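Local coordinates for protein transcriptional regulator KdgR (Pseudomonas aeruginosa, PDB 5Y6I) that probably binds DNA as a transcription factor of the IclR family, with a helix-turn-helix domain joined to a GAF-like C-terminal domain, at residues A[102-105]-A[111-114]; A[115-120]-A[153-158]; A[214-217]-A[223-226]. All blocks are in the same frame, centred on the assembly; numbering follows the deposited sequence.

Contact 1 (A[102-105]-A[111-114]); sequences AELR and TCFL
Cys-112 meets helix residues Leu-104 and Arg-105 through a single atom, its sulfur. With chi1 at -48°, SG stands beside its own backbone N and anti to the carbonyl carbon, a setting that carries it off the strand to the helix. There Cys-112 SG lies 3.8 Å from Leu-104 CD2, an apolar touch, and about equally close, at 3.7 Å, to the backbone N of Arg-105. Leu-104 presents CG and one methyl of its fork to the sulfur; the same side chain also packs on Val-229 of strand 223-232 and on Leu-248 of helix 244-258. The contact thus sits where two helices cover one face of the antiparallel sheet of the GAF-like C-terminal domain, and it closes a short helix-to-strand connection: helix 93-108 leads directly into strand 111-118. Of the Arg-105 side chain, only CB comes near, 4.2 Å from Cys-112 SG. Beyond that atom the chain bends at chi2 (-94°) and again at chi3, turning the guanidinium off toward Glu-128. NE makes a weak bond back to Ala-102 O, while NH1 forms a salt bridge with Glu-128 and a hydrogen bond to Gln-129 O, which together hold the guanidinium group at the end of strand 121-128.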
ATOM      1  N   ALA A 102      11.017  11.122 -17.185  1.00 66.95           N
ATOM      2  CA  ALA A 102      11.677  11.428 -18.442  1.00 63.03           C
ATOM      3  C   ALA A 102      10.861  12.417 -19.264  1.00 69.95           C
ATOM      4  O   ALA A 102      11.422  13.272 -19.965  1.00 74.72           O
ATOM      5  CB  ALA A 102      11.913  10.132 -19.207  1.00 58.40           C
ATOM      6  N   GLU A 103       9.535  12.328 -19.178  1.00 67.98           N
ATOM      7  CA  GLU A 103       8.694  13.299 -19.860  1.00 67.02           C
ATOM      8  C   GLU A 103       8.847  14.677 -19.236  1.00 71.16           C
ATOM      9  O   GLU A 103       8.975  15.673 -19.955  1.00 79.89           O
ATOM     10  CB  GLU A 103       7.238  12.826 -19.847  1.00 67.93           C
ATOM     11  CG  GLU A 103       7.119  11.378 -20.358  1.00 87.51           C
ATOM     12  CD  GLU A 103       5.699  10.807 -20.369  1.00 97.30           C
ATOM     13  OE1 GLU A 103       5.271  10.319 -21.438  1.00 99.12           O
ATOM     14  OE2 GLU A 103       5.022  10.818 -19.314  1.00 99.08           O
ATOM     15  N   LEU A 104       8.881  14.757 -17.903  1.00 61.45           N
ATOM     16  CA  LEU A 104       9.040  16.060 -17.274  1.00 62.55           C
ATOM     17  C   LEU A 104      10.387  16.658 -17.636  1.00 69.93           C
ATOM     18  O   LEU A 104      10.504  17.869 -17.853  1.00 71.63           O
ATOM     19  CB  LEU A 104       8.907  15.950 -15.760  1.00 61.89           C
ATOM     20  CG  LEU A 104       8.959  17.311 -15.058  1.00 57.64           C
ATOM     21  CD1 LEU A 104       7.682  18.083 -15.331  1.00 56.78           C
ATOM     22  CD2 LEU A 104       9.162  17.136 -13.562  1.00 58.13           C
ATOM     23  N   ARG A 105      11.419  15.821 -17.716  1.00 69.99           N
ATOM     24  CA  ARG A 105      12.708  16.323 -18.165  1.00 72.33           C
ATOM     25  C   ARG A 105      12.603  16.903 -19.570  1.00 78.10           C
ATOM     26  O   ARG A 105      13.161  17.965 -19.851  1.00 81.21           O
ATOM     27  CB  ARG A 105      13.751  15.206 -18.102  1.00 70.53           C
ATOM     28  CG  ARG A 105      15.170  15.629 -18.481  1.00 66.82           C
ATOM     29  CD  ARG A 105      15.409  15.344 -19.944  1.00 74.64           C
ATOM     30  NE  ARG A 105      14.709  14.138 -20.417  1.00 71.97           N
ATOM     31  CZ  ARG A 105      15.258  12.925 -20.498  1.00 66.02           C
ATOM     32  NH1 ARG A 105      16.517  12.742 -20.113  1.00 68.16           N
ATOM     33  NH2 ARG A 105      14.548  11.887 -20.945  1.00 57.83           N
ATOM     34  N   THR A 111      17.292  18.964 -15.419  1.00 76.16           N
ATOM     35  CA  THR A 111      17.542  17.672 -14.788  1.00 77.99           C
ATOM     36  C   THR A 111      16.510  17.420 -13.693  1.00 75.84           C
ATOM     37  O   THR A 111      16.379  18.218 -12.758  1.00 75.87           O
ATOM     38  CB  THR A 111      18.968  17.623 -14.238  1.00 77.64           C
ATOM     39  OG1 THR A 111      19.878  17.859 -15.313  1.00 86.49           O
ATOM     40  CG2 THR A 111      19.278  16.250 -13.653  1.00 76.63           C
ATOM     41  N   CYS A 112      15.762  16.322 -13.823  1.00 75.64           N
ATOM     42  CA  CYS A 112      14.804  15.874 -12.814  1.00 73.52           C
ATOM     43  C   CYS A 112      15.302  14.575 -12.200  1.00 68.55           C
ATOM     44  O   CYS A 112      15.934  13.763 -12.887  1.00 68.84           O
ATOM     45  CB  CYS A 112      13.408  15.646 -13.400  1.00 70.92           C
ATOM     46  SG  CYS A 112      12.817  17.000 -14.444  1.00 72.31           S
ATOM     47  N   PHE A 113      15.036  14.388 -10.905  1.00 63.46           N
ATOM     48  CA  PHE A 113      15.474  13.180 -10.218  1.00 67.09           C
ATOM     49  C   PHE A 113      14.405  12.679  -9.249  1.00 73.00           C
ATOM     50  O   PHE A 113      13.513  13.422  -8.819  1.00 70.20           O
ATOM     51  CB  PHE A 113      16.818  13.381  -9.483  1.00 64.12           C
ATOM     52  CG  PHE A 113      16.839  14.508  -8.457  1.00 67.28           C
ATOM     53  CD1 PHE A 113      16.723  14.237  -7.099  1.00 62.99           C
ATOM     54  CD2 PHE A 113      17.090  15.821  -8.847  1.00 68.98           C
ATOM     55  CE1 PHE A 113      16.798  15.281  -6.152  1.00 66.30           C
ATOM     56  CE2 PHE A 113      17.168  16.860  -7.917  1.00 68.08           C
ATOM     57  CZ  PHE A 113      17.020  16.596  -6.575  1.00 70.38           C
ATOM     58  N   LEU A 114      14.484  11.387  -8.944  1.00 72.01           N
ATOM     59  CA  LEU A 114      13.610  10.756  -7.964  1.00 69.70           C
ATOM     60  C   LEU A 114      14.450  10.313  -6.773  1.00 66.47           C
ATOM     61  O   LEU A 114      15.511   9.696  -6.944  1.00 60.84           O
ATOM     62  CB  LEU A 114      12.865   9.563  -8.563  1.00 65.28           C
ATOM     63  CG  LEU A 114      11.662   9.035  -7.765  1.00 59.23           C
ATOM     64  CD1 LEU A 114      10.473   9.987  -7.874  1.00 52.66           C
ATOM     65  CD2 LEU A 114      11.271   7.658  -8.263  1.00 57.56           C
TER

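Contact 2 (A[115-120]-A[153-158]); sequences AVWGNR and LVFAAF
Phe-155 reaches from its helix to Ala-115, Val-116 and Trp-117, and nearly all of the contact can be told along this one side chain. Phe-155 CB lies 4.1 Å from both CE3 and CZ3 of Trp-117, so the indole is met before the ring begins. Phe-155 CG then comes to 3.8 Å from Trp-117 CE3, which sits over one face of the phenyl ring, offset toward the rim. The six-membered ring of Trp-117 and the Phe-155 ring are inclined at 54°, an oblique pairing with centroids 5.4 Å apart. Farther out the two sides of the ring have different neighbours: Phe-155 CE1 meets Trp-117 CB at 4.0 Å, whereas CE2 faces the methyl of Ala-115. Strand 111-118 belongs to the antiparallel sheet of the GAF-like C-terminal domain, and helix 150-158 lies against that sheet, the helix and strand segments crossing at -58° with their axes 10.2 Å apart. At the tip, Phe-155 CZ ends against backbone, 3.6 Å from Ala-115 O, which lies at the ring edge near its plane, and equally close to Val-116 C. Trp-117 has CG anti to its backbone N (chi1 -177°), which swings the six-membered part of the indole alongside Phe-155. The same side chain packs on Leu-167 of helix 162-171 and on Val-131 of the second subunit.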
ATOM      1  N   ALA A 115      13.987  10.655  -5.578  1.00 65.66           N
ATOM      2  CA  ALA A 115      14.617  10.233  -4.342  1.00 65.19           C
ATOM      3  C   ALA A 115      13.596   9.514  -3.479  1.00 66.16           C
ATOM      4  O   ALA A 115      12.406   9.845  -3.498  1.00 63.41           O
ATOM      5  CB  ALA A 115      15.191  11.412  -3.574  1.00 69.43           C
ATOM      6  N   VAL A 116      14.077   8.520  -2.732  1.00 66.61           N
ATOM      7  CA  VAL A 116      13.297   7.819  -1.718  1.00 63.38           C
ATOM      8  C   VAL A 116      14.019   7.947  -0.383  1.00 71.37           C
ATOM      9  O   VAL A 116      15.160   8.400  -0.312  1.00 81.10           O
ATOM     10  CB  VAL A 116      13.082   6.337  -2.065  1.00 62.46           C
ATOM     11  CG1 VAL A 116      12.446   6.187  -3.477  1.00 54.17           C
ATOM     12  CG2 VAL A 116      14.420   5.584  -1.949  1.00 60.39           C
ATOM     13  N   TRP A 117      13.342   7.524   0.681  1.00 72.40           N
ATOM     14  CA  TRP A 117      13.850   7.684   2.042  1.00 71.35           C
ATOM     15  C   TRP A 117      14.556   6.407   2.485  1.00 70.03           C
ATOM     16  O   TRP A 117      13.939   5.338   2.559  1.00 71.72           O
ATOM     17  CB  TRP A 117      12.713   8.052   2.996  1.00 58.98           C
ATOM     18  CG  TRP A 117      13.130   8.298   4.400  1.00 67.21           C
ATOM     19  CD1 TRP A 117      13.020   7.436   5.470  1.00 68.71           C
ATOM     20  CD2 TRP A 117      13.785   9.468   4.900  1.00 69.89           C
ATOM     21  NE1 TRP A 117      13.517   8.024   6.606  1.00 74.13           N
ATOM     22  CE2 TRP A 117      13.998   9.269   6.287  1.00 76.76           C
ATOM     23  CE3 TRP A 117      14.174  10.676   4.327  1.00 60.04           C
ATOM     24  CZ2 TRP A 117      14.598  10.232   7.096  1.00 76.91           C
ATOM     25  CZ3 TRP A 117      14.772  11.635   5.135  1.00 65.85           C
ATOM     26  CH2 TRP A 117      14.985  11.403   6.501  1.00 78.08           C
ATOM     27  N   GLY A 118      15.856   6.516   2.760  1.00 61.39           N
ATOM     28  CA  GLY A 118      16.659   5.388   3.156  1.00 60.64           C
ATOM     29  C   GLY A 118      17.254   5.609   4.532  1.00 64.13           C
ATOM     30  O   GLY A 118      17.059   6.646   5.162  1.00 67.51           O
ATOM     31  N   ASN A 119      18.020   4.641   5.001  1.00 64.87           N
ATOM     32  CA  ASN A 119      18.634   4.755   6.309  1.00 69.03           C
ATOM     33  C   ASN A 119      19.443   6.029   6.553  1.00 79.39           C
ATOM     34  O   ASN A 119      19.786   6.317   7.684  1.00 80.53           O
ATOM     35  CB  ASN A 119      19.499   3.553   6.594  1.00 70.86           C
ATOM     36  CG  ASN A 119      20.588   3.398   5.597  1.00 74.54           C
ATOM     37  OD1 ASN A 119      20.641   4.125   4.627  1.00 74.95           O
ATOM     38  ND2 ASN A 119      21.464   2.449   5.826  1.00 68.63           N
ATOM     39  N   ARG A 120      19.766   6.784   5.518  1.00 75.69           N
ATOM     40  CA  ARG A 120      20.502   8.018   5.720  1.00 76.28           C
ATOM     41  C   ARG A 120      19.774   9.210   5.212  1.00 82.06           C
ATOM     42  O   ARG A 120      20.365  10.258   5.085  1.00 87.67           O
ATOM     43  CB  ARG A 120      21.859   7.989   5.049  1.00 85.78           C
ATOM     44  CG  ARG A 120      22.739   6.830   5.448  1.00101.59           C
ATOM     45  CD  ARG A 120      23.324   6.994   6.834  1.00118.53           C
ATOM     46  NE  ARG A 120      23.860   5.729   7.329  1.00135.83           N
ATOM     47  CZ  ARG A 120      23.497   5.156   8.471  1.00147.10           C
ATOM     48  NH1 ARG A 120      22.595   5.736   9.245  1.00148.79           N
ATOM     49  NH2 ARG A 120      24.030   4.000   8.836  1.00147.19           N
ATOM     50  N   LEU A 153      13.795  18.799   2.433  1.00 86.46           N
ATOM     51  CA  LEU A 153      12.757  19.561   3.124  1.00 85.58           C
ATOM     52  C   LEU A 153      11.373  18.964   2.890  1.00 78.92           C
ATOM     53  O   LEU A 153      10.552  18.922   3.813  1.00 75.31           O
ATOM     54  CB  LEU A 153      12.794  21.033   2.705  1.00 83.21           C
ATOM     55  CG  LEU A 153      14.059  21.807   3.096  1.00 93.35           C
ATOM     56  CD1 LEU A 153      13.777  23.280   3.355  1.00 99.89           C
ATOM     57  CD2 LEU A 153      14.697  21.201   4.317  1.00 92.41           C
ATOM     58  N   VAL A 154      11.089  18.494   1.672  1.00 73.72           N
ATOM     59  CA  VAL A 154       9.792  17.868   1.435  1.00 72.51           C
ATOM     60  C   VAL A 154       9.640  16.632   2.312  1.00 71.99           C
ATOM     61  O   VAL A 154       8.621  16.454   2.986  1.00 72.44           O
ATOM     62  CB  VAL A 154       9.595  17.526  -0.050  1.00 71.04           C
ATOM     63  CG1 VAL A 154       8.231  16.779  -0.217  1.00 62.88           C
ATOM     64  CG2 VAL A 154       9.658  18.783  -0.911  1.00 63.89           C
ATOM     65  N   PHE A 155      10.661  15.774   2.340  1.00 68.64           N
ATOM     66  CA  PHE A 155      10.667  14.651   3.273  1.00 62.00           C
ATOM     67  C   PHE A 155      10.331  15.109   4.700  1.00 71.64           C
ATOM     68  O   PHE A 155       9.345  14.659   5.295  1.00 80.85           O
ATOM     69  CB  PHE A 155      12.029  13.938   3.215  1.00 62.70           C
ATOM     70  CG  PHE A 155      12.179  12.960   2.044  1.00 74.54           C
ATOM     71  CD1 PHE A 155      11.248  11.960   1.824  1.00 75.52           C
ATOM     72  CD2 PHE A 155      13.260  13.046   1.171  1.00 86.19           C
ATOM     73  CE1 PHE A 155      11.390  11.059   0.769  1.00 79.02           C
ATOM     74  CE2 PHE A 155      13.404  12.150   0.099  1.00 85.77           C
ATOM     75  CZ  PHE A 155      12.463  11.153  -0.091  1.00 83.59           C
ATOM     76  N   ALA A 156      11.117  16.035   5.255  1.00 71.51           N
ATOM     77  CA  ALA A 156      10.825  16.523   6.600  1.00 74.40           C
ATOM     78  C   ALA A 156       9.411  17.065   6.704  1.00 77.85           C
ATOM     79  O   ALA A 156       8.781  16.972   7.769  1.00 81.78           O
ATOM     80  CB  ALA A 156      11.819  17.613   7.005  1.00 72.48           C
ATOM     81  N   ALA A 157       8.898  17.645   5.623  1.00 73.82           N
ATOM     82  CA  ALA A 157       7.562  18.217   5.700  1.00 80.15           C
ATOM     83  C   ALA A 157       6.503  17.131   5.837  1.00 78.09           C
ATOM     84  O   ALA A 157       5.495  17.339   6.519  1.00 78.81           O
ATOM     85  CB  ALA A 157       7.284  19.080   4.469  1.00 84.66           C
ATOM     86  N   PHE A 158       6.724  15.963   5.226  1.00 75.21           N
ATOM     87  CA  PHE A 158       5.669  14.980   5.091  1.00 77.00           C
ATOM     88  C   PHE A 158       5.872  13.700   5.891  1.00 82.25           C
ATOM     89  O   PHE A 158       4.879  13.055   6.225  1.00 90.90           O
ATOM     90  CB  PHE A 158       5.469  14.642   3.612  1.00 79.13           C
ATOM     91  CG  PHE A 158       4.834  15.753   2.837  1.00 80.53           C
ATOM     92  CD1 PHE A 158       5.605  16.759   2.280  1.00 75.50           C
ATOM     93  CD2 PHE A 158       3.454  15.830   2.723  1.00 78.81           C
ATOM     94  CE1 PHE A 158       5.018  17.803   1.586  1.00 74.81           C
ATOM     95  CE2 PHE A 158       2.860  16.876   2.032  1.00 81.15           C
ATOM     96  CZ  PHE A 158       3.649  17.865   1.460  1.00 77.62           C
TER

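Contact 3 (A[214-217]-A[223-226]); sequences APVF and VAAV
Backbone hydrogen bonds hold Val-216 to Ala-224 and Ala-225 in this hairpin of strands 209-217 and 223-232. Val-216 N donates to Ala-225 O at 2.8 Å, from above the carbonyl plane. Val-216 O accepts twice: from Ala-224 N at 2.6 Å, lying in the carbonyl plane, and from Ala-225 N at 3.3 Å, tilted 26° from it. Two consecutive residues facing one make a classic beta bulge, and the antiparallel register shifts by one between Val-216 and Phe-217. A weaker CH-O contact extends the pairing, Val-226 CA lying 3.4 Å from Ala-214 O.

The apolar contacts divide by face. Pro-215 and Val-226 form a non-hydrogen-bonded pair on the side covered by helix 150-158, where Val-154 meets the proline and Phe-155 the valine. On the other face, covered by helices 93-108 and 244-258, Val-216 CB approaches Ala-225 CB at 4.4 Å. Past the bulge, Phe-217 and Val-223 pair with diverging side chains, yet chi1 of -57° sets the phenylalanine CG beside the backbone N, and from there the ring turns so that Phe-217 CE1 reaches Val-223 CG2, 4.1 Å away, at an oblique approach.

With two N-H groups drawn to one carbonyl, the bulge keeps Val-216 O satisfied despite the extra residue, and backbone pairing continues while the side chains around it are apolar.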
ATOM      1  N   ALA A 214       8.605  18.133  -5.059  1.00 70.61           N
ATOM      2  CA  ALA A 214       7.251  17.756  -4.703  1.00 68.46           C
ATOM      3  C   ALA A 214       7.233  16.291  -4.302  1.00 65.59           C
ATOM      4  O   ALA A 214       8.069  15.503  -4.763  1.00 60.50           O
ATOM      5  CB  ALA A 214       6.270  17.973  -5.861  1.00 77.18           C
ATOM      6  N   PRO A 215       6.301  15.902  -3.440  1.00 61.30           N
ATOM      7  CA  PRO A 215       6.238  14.516  -2.977  1.00 60.51           C
ATOM      8  C   PRO A 215       5.305  13.643  -3.806  1.00 62.14           C
ATOM      9  O   PRO A 215       4.328  14.112  -4.404  1.00 60.50           O
ATOM     10  CB  PRO A 215       5.690  14.658  -1.551  1.00 72.31           C
ATOM     11  CG  PRO A 215       4.788  15.875  -1.645  1.00 73.81           C
ATOM     12  CD  PRO A 215       5.489  16.812  -2.614  1.00 67.19           C
ATOM     13  N   VAL A 216       5.612  12.341  -3.787  1.00 67.65           N
ATOM     14  CA  VAL A 216       4.826  11.301  -4.450  1.00 67.68           C
ATOM     15  C   VAL A 216       4.286  10.332  -3.398  1.00 69.03           C
ATOM     16  O   VAL A 216       5.046   9.833  -2.557  1.00 68.63           O
ATOM     17  CB  VAL A 216       5.667  10.554  -5.501  1.00 62.60           C
ATOM     18  CG1 VAL A 216       4.826   9.502  -6.196  1.00 57.69           C
ATOM     19  CG2 VAL A 216       6.314  11.562  -6.509  1.00 53.73           C
ATOM     20  N   PHE A 217       2.983  10.049  -3.463  1.00 66.38           N
ATOM     21  CA  PHE A 217       2.263   9.272  -2.460  1.00 60.29           C
ATOM     22  C   PHE A 217       1.834   7.920  -3.014  1.00 66.72           C
ATOM     23  O   PHE A 217       1.580   7.778  -4.213  1.00 74.13           O
ATOM     24  CB  PHE A 217       1.018  10.021  -1.989  1.00 53.77           C
ATOM     25  CG  PHE A 217       1.304  11.379  -1.435  1.00 64.06           C
ATOM     26  CD1 PHE A 217       1.777  11.526  -0.138  1.00 65.97           C
ATOM     27  CD2 PHE A 217       1.114  12.513  -2.206  1.00 66.42           C
ATOM     28  CE1 PHE A 217       2.053  12.796   0.382  1.00 66.54           C
ATOM     29  CE2 PHE A 217       1.387  13.781  -1.694  1.00 63.22           C
ATOM     30  CZ  PHE A 217       1.851  13.921  -0.405  1.00 64.64           C
ATOM     31  N   VAL A 223       4.367   8.671   1.949  1.00 63.55           N
ATOM     32  CA  VAL A 223       5.304   9.285   1.024  1.00 63.31           C
ATOM     33  C   VAL A 223       6.118   8.180   0.375  1.00 63.66           C
ATOM     34  O   VAL A 223       6.826   7.430   1.058  1.00 71.90           O
ATOM     35  CB  VAL A 223       6.200  10.309   1.730  1.00 67.55           C
ATOM     36  CG1 VAL A 223       7.193  10.883   0.740  1.00 70.95           C
ATOM     37  CG2 VAL A 223       5.347  11.405   2.294  1.00 70.76           C
ATOM     38  N   ALA A 224       6.000   8.062  -0.946  1.00 57.30           N
ATOM     39  CA  ALA A 224       6.689   7.034  -1.712  1.00 63.23           C
ATOM     40  C   ALA A 224       8.055   7.506  -2.167  1.00 64.21           C
ATOM     41  O   ALA A 224       9.033   6.750  -2.115  1.00 68.42           O
ATOM     42  CB  ALA A 224       5.862   6.641  -2.944  1.00 59.75           C
ATOM     43  N   ALA A 225       8.118   8.754  -2.612  1.00 60.71           N
ATOM     44  CA  ALA A 225       9.321   9.348  -3.165  1.00 68.63           C
ATOM     45  C   ALA A 225       9.143  10.861  -3.170  1.00 67.06           C
ATOM     46  O   ALA A 225       8.085  11.388  -2.806  1.00 56.31           O
ATOM     47  CB  ALA A 225       9.603   8.815  -4.574  1.00 69.92           C
ATOM     48  N   VAL A 226      10.214  11.558  -3.565  1.00 66.59           N
ATOM     49  CA  VAL A 226      10.187  12.981  -3.863  1.00 61.32           C
ATOM     50  C   VAL A 226      10.760  13.157  -5.259  1.00 68.74           C
ATOM     51  O   VAL A 226      11.763  12.523  -5.609  1.00 69.18           O
ATOM     52  CB  VAL A 226      10.982  13.806  -2.837  1.00 67.75           C
ATOM     53  CG1 VAL A 226      10.897  15.319  -3.160  1.00 73.02           C
ATOM     54  CG2 VAL A 226      10.457  13.536  -1.446  1.00 60.74           C
TER

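Overall arrangement
All three contacts belong to the C-terminal domain and meet at one antiparallel sheet. Contacts 1 and 3 are buried, contact 2 only partly so, with Trp-117 and Asn-119 reaching the second subunit. The centre of contact 3 is about 5 Å from the centre of the chain, those of contacts 1 and 2 about 15 and 14 Å. Contact 3 joins two sheet strands by backbone hydrogen bonds; contacts 1 and 2 set helices against the sheet by side-chain packing. These two share strand 111-118, the neighbour of strand 223-232 in contact 3. Leu-114 CD1 packs on Ala-225 CB at 3.6 Å, linking contacts 1 and 3, while Phe-155 CZ, 3.4 Å from Val-226 CG2, ties contact 2 to contact 3.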